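Local coordinates for protein serine proteinase inhibitor 1 (Myxoma virus, PDB 6BJ5) that inhibits serine proteases as a poxviral member of the serpin family and is important in virulence, at residues Glu77-Ala82 and Asp114-Tyr119. Sequence-based numbering, arbitrary orientation.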
# COMPACT_ATOMS: atom_id res chain seq x y z
N GLU A 77 0.39 4.25 -15.57
CA GLU A 77 -0.10 5.06 -16.67
C GLU A 77 0.11 6.51 -16.29
O GLU A 77 0.11 6.86 -15.10
CB GLU A 77 -1.60 4.82 -16.97
CG GLU A 77 -1.99 3.37 -17.25
CD GLU A 77 -1.30 2.78 -18.46
OE1 GLU A 77 -1.21 3.43 -19.52
OE2 GLU A 77 -0.81 1.64 -18.35
N LEU A 78 0.30 7.35 -17.30
CA LEU A 78 0.40 8.79 -17.14
C LEU A 78 -0.59 9.46 -18.10
O LEU A 78 -0.60 9.15 -19.30
CB LEU A 78 1.84 9.27 -17.40
CG LEU A 78 2.08 10.79 -17.38
CD1 LEU A 78 1.73 11.41 -16.03
CD2 LEU A 78 3.52 11.10 -17.77
N PHE A 79 -1.41 10.36 -17.59
CA PHE A 79 -2.41 11.05 -18.39
C PHE A 79 -2.03 12.52 -18.40
O PHE A 79 -2.19 13.22 -17.38
CB PHE A 79 -3.80 10.85 -17.80
CG PHE A 79 -4.21 9.42 -17.73
CD1 PHE A 79 -4.83 8.82 -18.81
CD2 PHE A 79 -3.91 8.66 -16.61
CE1 PHE A 79 -5.17 7.48 -18.75
CE2 PHE A 79 -4.26 7.33 -16.55
CZ PHE A 79 -4.88 6.74 -17.62
N VAL A 80 -1.52 13.01 -19.52
CA VAL A 80 -1.14 14.41 -19.62
C VAL A 80 -2.14 15.11 -20.52
O VAL A 80 -2.53 14.58 -21.56
CB VAL A 80 0.29 14.57 -20.16
CG1 VAL A 80 0.64 16.05 -20.25
CG2 VAL A 80 1.23 13.86 -19.23
N ASP A 81 -2.53 16.31 -20.11
CA ASP A 81 -3.49 17.07 -20.88
C ASP A 81 -2.94 17.38 -22.26
O ASP A 81 -1.73 17.55 -22.44
CB ASP A 81 -3.85 18.36 -20.16
CG ASP A 81 -5.00 19.07 -20.82
OD1 ASP A 81 -6.16 18.66 -20.61
OD2 ASP A 81 -4.74 20.00 -21.60
N ALA A 82 -3.82 17.36 -23.27
CA ALA A 82 -3.41 17.57 -24.66
C ALA A 82 -2.86 18.96 -24.94
O ALA A 82 -2.21 19.14 -25.97
CB ALA A 82 -4.56 17.29 -25.61
N ASP A 114 -14.56 9.17 -17.66
CA ASP A 114 -15.00 8.01 -18.44
C ASP A 114 -13.86 7.49 -19.30
O ASP A 114 -13.60 6.29 -19.32
CB ASP A 114 -16.23 8.37 -19.27
CG ASP A 114 -17.40 8.83 -18.41
OD1 ASP A 114 -17.39 8.54 -17.19
OD2 ASP A 114 -18.33 9.47 -18.95
N VAL A 115 -13.15 8.40 -19.99
CA VAL A 115 -11.99 7.99 -20.78
C VAL A 115 -11.00 7.22 -19.92
O VAL A 115 -10.46 6.19 -20.33
CB VAL A 115 -11.31 9.20 -21.44
CG1 VAL A 115 -10.19 8.73 -22.35
CG2 VAL A 115 -12.31 10.06 -22.20
N ILE A 116 -10.75 7.71 -18.70
CA ILE A 116 -9.65 7.16 -17.93
C ILE A 116 -10.04 5.85 -17.26
O ILE A 116 -9.27 4.88 -17.26
CB ILE A 116 -9.14 8.21 -16.92
CG1 ILE A 116 -8.45 9.35 -17.68
CG2 ILE A 116 -8.16 7.58 -15.94
CD1 ILE A 116 -8.24 10.61 -16.87
N ASN A 117 -11.25 5.77 -16.71
CA ASN A 117 -11.74 4.49 -16.21
C ASN A 117 -11.92 3.49 -17.34
O ASN A 117 -11.49 2.33 -17.24
CB ASN A 117 -13.04 4.70 -15.44
CG ASN A 117 -12.79 5.27 -14.05
OD1 ASN A 117 -12.36 4.56 -13.15
ND2 ASN A 117 -13.03 6.57 -13.89
N SER A 118 -12.52 3.92 -18.46
CA SER A 118 -12.63 3.04 -19.62
C SER A 118 -11.27 2.62 -20.16
O SER A 118 -11.20 1.63 -20.90
CB SER A 118 -13.44 3.72 -20.73
OG SER A 118 -13.01 3.31 -22.02
N TYR A 119 -10.20 3.32 -19.81
CA TYR A 119 -8.86 2.94 -20.24
C TYR A 119 -8.23 1.91 -19.31
O TYR A 119 -7.54 1.01 -19.79
CB TYR A 119 -7.96 4.18 -20.33
CG TYR A 119 -6.52 3.89 -20.75
CD1 TYR A 119 -5.54 3.60 -19.80
CD2 TYR A 119 -6.16 3.91 -22.08
CE1 TYR A 119 -4.25 3.33 -20.19
CE2 TYR A 119 -4.87 3.65 -22.48
CZ TYR A 119 -3.92 3.36 -21.54
OH TYR A 119 -2.63 3.10 -21.95
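Strand 77-81 and helix 114-119 run nearly antiparallel, their axes 161° apart in direction and 11.2 Å at closest approach, so that Phe79 faces Ile116 (CA atoms 8.2 Å apart) and Glu77 faces Tyr119. Phe79 projects toward the helix. Ile116 lies over one face of its ring: CG2 sits 4.0 Å from the centroid of the Phe79 ring, close enough to the ring normal for a CH-pi contact, though displaced toward the rim, while CG1 of Ile116 touches CD1 and CE1 of Phe79. The edge of the Phe79 ring is directed at the face of Tyr119 in an offset edge-to-face pair, with centroids 5.7 Å apart and planes at 86°; CZ of Phe79 lies 3.9 Å from CD1 of Tyr119. In the serpin fold this strand belongs to the large central beta-sheet A, and the short helix, corresponding by its position to helix F, packs across it; Ile116 also meets Val105 of the adjoining strand 103-105. The polar end of the contact is Glu77, whose chain bends at chi2 and brings the carboxylate carbon CD to the edge of the Tyr119 ring, in its plane. Tyr119 OH donates to Glu77 OE1 at 2.8 Å, approaching from above the carboxylate plane, 49° out of it. Thr100 OG1 also bonds OE1, and Lys123 forms a salt bridge with OE2, an arrangement that probably stabilises the ionised form of this buried acid.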